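Local coordinates for DUF3298 domain-containing protein (Pseudomonas aeruginosa, PDB 4E72) that is of unknown function but belongs to the DUF3298 family and is probably an exported, membrane-anchored lipoprotein, at residues 65-68 with 69-72; 122-125 with 126-129; 166-169 with 170-174. One frame throughout, in Å; residues are numbered along the deposited sequence.

The three contacts follow one another along the chain without overlap, each a local structure where a helix or strand starts, turns or stops. Contact 1 opens helix 68-78, which lies against the six-stranded mixed sheet; contact 2 is the hairpin turn joining strand 115-124 to the short edge strand 129-130 of that same sheet. Their centres are about 26 Å apart. Contact 3 ends helix 166-171, within the DUF3298 region. Its centre lies about 40 Å from that of contact 1 and about 37 Å from that of contact 2, across the chain's centre from both. None touches another: contacts 1 and 2 belong to the mixed sheet and the helix on it, contact 3 to a separate helical part.

Contact 1 of 3, residues 65-68 with 69-72; sequences PASL and AAYE
Ser67 OG receives the backbone N-H of Ala70 at 3.1 Å, with an angle of 156° at the hydrogen. The hydroxyl can reach it because chi1 of 64° sets OG between the backbone N and the carbonyl carbon of its own residue, turned into the opening coil. The Ala70 methyl lies beside the same oxygen, its CB 3.4 Å from Ser67 OG. Pro65 packs on Ala70 and Tyr71. Its ring runs alongside the start of the Tyr71 side chain, both pointing the same way, with Pro65 CG 4.0 Å from Tyr71 CB; Pro65 CB lies 4.2 Å from Ala70 CB. Pro65 CG also comes to the edge of the phenol ring, near its plane.

This is the N-terminus of helix 68-78, with Ser67 as its N-cap: the side chain takes up an N-H of the first turn that has no earlier helical carbonyl to bind. Regular helical bonding starts at the cap itself, where Tyr71 N donates to Ser67 O at 2.9 Å, and continues as Glu72 N donates to Leu68 O at 3.0 Å.

Leu68, which is buried, and Tyr71 pack on the neighbouring elements. The Leu68 side chain leaves the turn and lies against Leu52 and Leu53 of helix 44-54 and Leu87 of strand 84-95. Tyr71 has CG anti to the backbone N (chi1 169°), which carries the ring past the proline and toward Leu53 and Leu87; its hydroxyl is hydrogen-bonded to Ser85 OG. On Glu72, CB rests 3.4 Å from Leu68 O, while the side chain touches Val31 and Ile33 of strand 30-37, and OE2 is hydrogen-bonded to His18 ND1.

Contact 2 of 3, residues 122-125 with 126-129; sequences NYDR and RQHK
Asp124 and Lys129 are joined by two backbone hydrogen bonds, an antiparallel hydrogen-bonded pair: Asp124 N donates to Lys129 O at 2.7 Å and Lys129 N to Asp124 O at 3.1 Å. The same Asp124 O also takes a weak, bent bond from His128 N at 2.8 Å (120° at the hydrogen). One step back, the CA-H of Tyr123 is directed at Lys129 O.

Side-chain hydrogen bonds centre on the Asp124 carboxylate, which lies over the turn because CG is anti to the backbone N (chi1 -176°). Its two oxygens divide the work. OD2 uses its anti lone pair, the one away from OD1, to accept from Gln127 NE2 at 2.6 Å; the bond is almost straight at 171° and lies close to the amide plane, although the carboxylate and amide planes are steeply inclined. Asp124 OD1 receives a weak bond from Arg126 N at 3.3 Å. One carboxylate so holds a backbone N-H of the turn and a side-chain amide.

The link between strands 115-124 and 129-130 is a hairpin turn with a G1 beta bulge: His128 and Lys129 both stand opposite Asp124. His128 has positive phi, as that bulge position calls for.

Two rings also meet the turn. Arg125 O sits over one face of the His128 imidazole, nearer its rim, 3.2 Å from His128 CE1. Tyr123 passes obliquely along the backbone of His128 and Lys129, its OH 3.3 Å from His128 CA. The tyrosine hydroxyl and His128 ND1 both bond Glu41 OE2, so one carboxylate oxygen holds both rings. Away from the turn, the Arg125 guanidinium binds the backbone carbonyls of Gly4 and Asp7, tying the hairpin to the N-terminal segment.

Contact 3 of 3, residues 166-169 with 170-174; sequences ADFQ and KTWPF
A local contact between successive turns ends the short surface helix 166-171, where Phe168 and Trp172 meet four residues apart. Trp172 CD1 stands over the centre of the Phe168 ring, 3.8 Å above its plane and 3.9 Å from Phe168 CE2. The two rings are oblique, with planes at 44°. Phe168 gets there with CG anti to the backbone N (chi1 -177°), which swings its ring toward the end of the helix. Pro198 touches both aromatic side chains, and Tyr194 meets the indole edge-to-face.

Thr171 grips Asp167 O twice: its backbone N donates at 3.2 Å and its hydroxyl OG1 at 2.9 Å, from opposite faces of the carbonyl plane. Thr171 CG2 lies over one face of the neighbouring indole. Lys170 N binds Ala166 O, and Trp172 N binds Phe168 O at 2.8 Å, the last of these i to i+4 bonds. Gln169 O, next in line, faces Pro173 N at 3.3 Å, a nitrogen with no hydrogen to give. Trp172 has already left helical backbone angles, and the arrangement is typical of a helix C-terminus at which a following proline interrupts the backbone bonding.

Contact 1 of 3, residues 65-68 with 69-72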
loop_
_atom_site.group_PDB
_atom_site.type_symbol
_atom_site.label_atom_id
_atom_site.label_comp_id
_atom_site.label_asym_id
_atom_site.label_seq_id
_atom_site.Cartn_x
_atom_site.Cartn_y
_atom_site.Cartn_z
ATOM N N PRO A 65 -3.959 -8.957 16.492
ATOM C CA PRO A 65 -3.867 -8.274 17.798
ATOM C C PRO A 65 -4.821 -7.060 17.838
ATOM O O PRO A 65 -5.166 -6.523 16.781
ATOM C CB PRO A 65 -2.399 -7.823 17.845
ATOM C CG PRO A 65 -1.695 -8.742 16.906
ATOM C CD PRO A 65 -2.659 -8.920 15.792
ATOM N N ALA A 66 -5.234 -6.619 19.032
ATOM C CA ALA A 66 -6.167 -5.490 19.177
ATOM C C ALA A 66 -5.554 -4.126 18.842
ATOM O O ALA A 66 -6.293 -3.168 18.616
ATOM C CB ALA A 66 -6.694 -5.446 20.603
ATOM N N SER A 67 -4.209 -4.022 18.867
ATOM C CA SER A 67 -3.527 -2.765 18.659
ATOM C C SER A 67 -2.094 -2.981 18.243
ATOM O O SER A 67 -1.524 -4.059 18.458
ATOM C CB SER A 67 -3.555 -1.942 19.945
ATOM O OG SER A 67 -2.831 -2.588 20.981
ATOM N N LEU A 68 -1.487 -1.913 17.718
ATOM C CA LEU A 68 -0.090 -1.914 17.330
ATOM C C LEU A 68 0.829 -2.129 18.555
ATOM O O LEU A 68 1.859 -2.775 18.396
ATOM C CB LEU A 68 0.270 -0.627 16.557
ATOM C CG LEU A 68 -0.195 -0.655 15.100
ATOM C CD1 LEU A 68 -0.115 0.727 14.474
ATOM C CD2 LEU A 68 0.589 -1.711 14.265
ATOM N N ALA A 69 0.430 -1.659 19.767
ATOM C CA ALA A 69 1.212 -1.882 21.003
ATOM C C ALA A 69 1.103 -3.344 21.428
ATOM O O ALA A 69 2.078 -3.901 21.914
ATOM C CB ALA A 69 0.721 -0.977 22.121
ATOM N N ALA A 70 -0.096 -3.964 21.253
ATOM C CA ALA A 70 -0.279 -5.385 21.554
ATOM C C ALA A 70 0.560 -6.225 20.569
ATOM O O ALA A 70 1.181 -7.197 20.989
ATOM C CB ALA A 70 -1.754 -5.778 21.497
ATOM N N TYR A 71 0.611 -5.824 19.283
ATOM C CA TYR A 71 1.407 -6.531 18.263
ATOM C C TYR A 71 2.910 -6.468 18.597
ATOM O O TYR A 71 3.590 -7.488 18.529
ATOM C CB TYR A 71 1.167 -5.975 16.837
ATOM C CG TYR A 71 2.171 -6.505 15.826
ATOM C CD1 TYR A 71 2.095 -7.816 15.361
ATOM C CD2 TYR A 71 3.239 -5.717 15.390
ATOM C CE1 TYR A 71 3.047 -8.327 14.488
ATOM C CE2 TYR A 71 4.216 -6.231 14.534
ATOM C CZ TYR A 71 4.097 -7.527 14.063
ATOM O OH TYR A 71 4.992 -8.025 13.150
ATOM N N GLU A 72 3.414 -5.276 18.899
ATOM C CA GLU A 72 4.823 -5.032 19.234
ATOM C C GLU A 72 5.244 -5.900 20.434
ATOM O O GLU A 72 6.241 -6.607 20.347
ATOM C CB GLU A 72 5.041 -3.526 19.494
ATOM C CG GLU A 72 6.214 -3.196 20.405
ATOM C CD GLU A 72 6.495 -1.716 20.441
ATOM O OE1 GLU A 72 5.850 -1.006 21.245
ATOM O OE2 GLU A 72 7.325 -1.256 19.626
#

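Contact 2 of 3, residues 122-125 with 126-129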
loop_
_atom_site.group_PDB
_atom_site.type_symbol
_atom_site.label_atom_id
_atom_site.label_comp_id
_atom_site.label_asym_id
_atom_site.label_seq_id
_atom_site.Cartn_x
_atom_site.Cartn_y
_atom_site.Cartn_z
ATOM N N ASN A 122 -7.399 4.690 0.328
ATOM C CA ASN A 122 -7.984 5.807 -0.423
ATOM C C ASN A 122 -9.146 6.340 0.416
ATOM O O ASN A 122 -10.230 5.789 0.385
ATOM C CB ASN A 122 -8.433 5.391 -1.826
ATOM C CG ASN A 122 -7.311 4.965 -2.707
ATOM O OD1 ASN A 122 -6.743 5.783 -3.438
ATOM N ND2 ASN A 122 -6.951 3.677 -2.634
ATOM N N TYR A 123 -8.880 7.331 1.245
ATOM C CA TYR A 123 -9.889 7.886 2.133
ATOM C C TYR A 123 -10.538 9.143 1.554
ATOM O O TYR A 123 -9.859 10.149 1.339
ATOM C CB TYR A 123 -9.265 8.189 3.502
ATOM C CG TYR A 123 -10.298 8.568 4.536
ATOM C CD1 TYR A 123 -11.018 7.592 5.222
ATOM C CD2 TYR A 123 -10.544 9.902 4.846
ATOM C CE1 TYR A 123 -11.982 7.935 6.167
ATOM C CE2 TYR A 123 -11.519 10.260 5.782
ATOM C CZ TYR A 123 -12.236 9.271 6.437
ATOM O OH TYR A 123 -13.160 9.598 7.394
ATOM N N ASP A 124 -11.854 9.092 1.324
ATOM C CA ASP A 124 -12.634 10.239 0.832
ATOM C C ASP A 124 -13.204 11.024 2.020
ATOM O O ASP A 124 -13.988 10.491 2.802
ATOM C CB ASP A 124 -13.752 9.772 -0.109
ATOM C CG ASP A 124 -14.582 10.870 -0.777
ATOM O OD1 ASP A 124 -14.096 12.034 -0.867
ATOM O OD2 ASP A 124 -15.677 10.559 -1.260
ATOM N N ARG A 125 -12.764 12.268 2.178
ATOM C CA ARG A 125 -13.196 13.130 3.282
ATOM C C ARG A 125 -14.613 13.695 3.080
ATOM O O ARG A 125 -15.255 14.086 4.060
ATOM C CB ARG A 125 -12.212 14.294 3.476
ATOM C CG ARG A 125 -10.839 13.876 3.959
ATOM C CD ARG A 125 -9.848 14.974 3.681
ATOM N NE ARG A 125 -10.192 16.204 4.391
ATOM C CZ ARG A 125 -9.749 17.415 4.068
ATOM N NH1 ARG A 125 -8.937 17.579 3.030
ATOM N NH2 ARG A 125 -10.123 18.470 4.770
ATOM N N ARG A 126 -15.083 13.764 1.817
ATOM C CA ARG A 126 -16.410 14.261 1.454
ATOM C C ARG A 126 -17.472 13.275 1.985
ATOM O O ARG A 126 -18.493 13.710 2.509
ATOM C CB ARG A 126 -16.507 14.447 -0.079
ATOM C CG ARG A 126 -17.724 15.228 -0.566
ATOM C CD ARG A 126 -17.835 15.136 -2.078
ATOM N NE ARG A 126 -19.024 15.815 -2.598
ATOM C CZ ARG A 126 -19.514 15.642 -3.825
ATOM N NH1 ARG A 126 -18.935 14.793 -4.668
ATOM N NH2 ARG A 126 -20.596 16.306 -4.212
ATOM N N GLN A 127 -17.184 11.961 1.898
ATOM C CA GLN A 127 -18.032 10.852 2.356
ATOM C C GLN A 127 -17.613 10.252 3.726
ATOM O O GLN A 127 -18.409 9.519 4.314
ATOM C CB GLN A 127 -18.008 9.712 1.320
ATOM C CG GLN A 127 -18.741 10.000 0.016
ATOM C CD GLN A 127 -18.587 8.833 -0.930
ATOM O OE1 GLN A 127 -19.438 7.939 -0.989
ATOM N NE2 GLN A 127 -17.469 8.776 -1.647
ATOM N N HIS A 128 -16.367 10.523 4.208
ATOM C CA HIS A 128 -15.776 9.967 5.448
ATOM C C HIS A 128 -15.752 8.438 5.294
ATOM O O HIS A 128 -16.292 7.691 6.108
ATOM C CB HIS A 128 -16.511 10.428 6.728
ATOM C CG HIS A 128 -16.778 11.899 6.773
ATOM N ND1 HIS A 128 -15.789 12.803 7.125
ATOM C CD2 HIS A 128 -17.916 12.578 6.498
ATOM C CE1 HIS A 128 -16.359 13.998 7.067
ATOM N NE2 HIS A 128 -17.637 13.913 6.691
ATOM N N LYS A 129 -15.135 7.989 4.198
ATOM C CA LYS A 129 -15.121 6.600 3.769
ATOM C C LYS A 129 -13.807 6.197 3.103
ATOM O O LYS A 129 -13.256 6.964 2.319
ATOM C CB LYS A 129 -16.253 6.459 2.730
ATOM C CG LYS A 129 -16.616 5.047 2.299
ATOM C CD LYS A 129 -17.718 5.092 1.239
ATOM C CE LYS A 129 -18.181 3.725 0.817
ATOM N NZ LYS A 129 -19.570 3.770 0.283
#

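Contact 3 of 3, residues 166-169 with 170-174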
loop_
_atom_site.group_PDB
_atom_site.type_symbol
_atom_site.label_atom_id
_atom_site.label_comp_id
_atom_site.label_asym_id
_atom_site.label_seq_id
_atom_site.Cartn_x
_atom_site.Cartn_y
_atom_site.Cartn_z
ATOM N N ALA A 166 10.239 -12.186 -24.524
ATOM C CA ALA A 166 9.103 -13.106 -24.421
ATOM C C ALA A 166 9.257 -14.099 -23.270
ATOM O O ALA A 166 8.240 -14.494 -22.706
ATOM C CB ALA A 166 8.887 -13.845 -25.731
ATOM N N ASP A 167 10.506 -14.478 -22.903
ATOM C CA ASP A 167 10.773 -15.418 -21.799
ATOM C C ASP A 167 10.314 -14.826 -20.454
ATOM O O ASP A 167 9.717 -15.543 -19.647
ATOM C CB ASP A 167 12.253 -15.832 -21.741
ATOM C CG ASP A 167 12.518 -17.198 -21.106
ATOM O OD1 ASP A 167 11.575 -17.781 -20.508
ATOM O OD2 ASP A 167 13.673 -17.683 -21.200
ATOM N N PHE A 168 10.560 -13.516 -20.244
ATOM C CA PHE A 168 10.106 -12.758 -19.072
ATOM C C PHE A 168 8.574 -12.706 -19.035
ATOM O O PHE A 168 7.984 -12.893 -17.967
ATOM C CB PHE A 168 10.675 -11.329 -19.103
ATOM C CG PHE A 168 10.323 -10.479 -17.906
ATOM C CD1 PHE A 168 9.120 -9.777 -17.855
ATOM C CD2 PHE A 168 11.218 -10.338 -16.844
ATOM C CE1 PHE A 168 8.789 -9.005 -16.740
ATOM C CE2 PHE A 168 10.903 -9.530 -15.749
ATOM C CZ PHE A 168 9.682 -8.888 -15.695
ATOM N N GLN A 169 7.939 -12.426 -20.187
ATOM C CA GLN A 169 6.480 -12.304 -20.320
ATOM C C GLN A 169 5.749 -13.618 -19.998
ATOM O O GLN A 169 4.733 -13.571 -19.308
ATOM C CB GLN A 169 6.100 -11.795 -21.715
ATOM C CG GLN A 169 6.309 -10.285 -21.841
ATOM C CD GLN A 169 6.002 -9.739 -23.211
ATOM O OE1 GLN A 169 5.000 -10.101 -23.845
ATOM N NE2 GLN A 169 6.851 -8.828 -23.684
ATOM N N LYS A 170 6.303 -14.787 -20.428
ATOM C CA LYS A 170 5.732 -16.107 -20.126
ATOM C C LYS A 170 5.895 -16.437 -18.650
ATOM O O LYS A 170 5.013 -17.067 -18.064
ATOM C CB LYS A 170 6.354 -17.212 -20.984
ATOM C CG LYS A 170 6.169 -17.047 -22.499
ATOM C CD LYS A 170 4.701 -16.957 -22.967
ATOM C CE LYS A 170 4.529 -16.067 -24.179
ATOM N NZ LYS A 170 4.739 -14.628 -23.861
ATOM N N THR A 171 7.019 -16.008 -18.046
ATOM C CA THR A 171 7.319 -16.252 -16.632
ATOM C C THR A 171 6.452 -15.351 -15.737
ATOM O O THR A 171 6.009 -15.772 -14.669
ATOM C CB THR A 171 8.821 -16.028 -16.383
ATOM O OG1 THR A 171 9.553 -16.959 -17.176
ATOM C CG2 THR A 171 9.221 -16.190 -14.929
ATOM N N TRP A 172 6.246 -14.104 -16.158
ATOM C CA TRP A 172 5.488 -13.156 -15.366
ATOM C C TRP A 172 4.321 -12.619 -16.175
ATOM O O TRP A 172 4.383 -11.488 -16.659
ATOM C CB TRP A 172 6.397 -12.020 -14.878
ATOM C CG TRP A 172 7.614 -12.482 -14.133
ATOM C CD1 TRP A 172 8.885 -12.613 -14.628
ATOM C CD2 TRP A 172 7.676 -12.871 -12.754
ATOM N NE1 TRP A 172 9.740 -13.031 -13.634
ATOM C CE2 TRP A 172 9.021 -13.212 -12.473
ATOM C CE3 TRP A 172 6.717 -12.994 -11.729
ATOM C CZ2 TRP A 172 9.433 -13.655 -11.209
ATOM C CZ3 TRP A 172 7.130 -13.422 -10.473
ATOM C CH2 TRP A 172 8.475 -13.728 -10.222
ATOM N N PRO A 173 3.222 -13.391 -16.331
ATOM C CA PRO A 173 2.068 -12.832 -17.058
ATOM C C PRO A 173 1.438 -11.702 -16.245
ATOM O O PRO A 173 1.729 -11.545 -15.051
ATOM C CB PRO A 173 1.118 -14.033 -17.215
ATOM C CG PRO A 173 1.459 -14.941 -16.101
ATOM C CD PRO A 173 2.927 -14.743 -15.802
ATOM N N PHE A 174 0.602 -10.904 -16.893
ATOM C CA PHE A 174 -0.124 -9.844 -16.224
ATOM C C PHE A 174 -1.062 -10.479 -15.168
ATOM O O PHE A 174 -1.587 -11.584 -15.364
ATOM C CB PHE A 174 -0.883 -8.981 -17.241
ATOM C CG PHE A 174 -1.615 -7.822 -16.602
ATOM C CD1 PHE A 174 -0.933 -6.885 -15.830
ATOM C CD2 PHE A 174 -2.996 -7.708 -16.707
ATOM C CE1 PHE A 174 -1.613 -5.832 -15.220
ATOM C CE2 PHE A 174 -3.676 -6.659 -16.080
ATOM C CZ PHE A 174 -2.979 -5.717 -15.363
#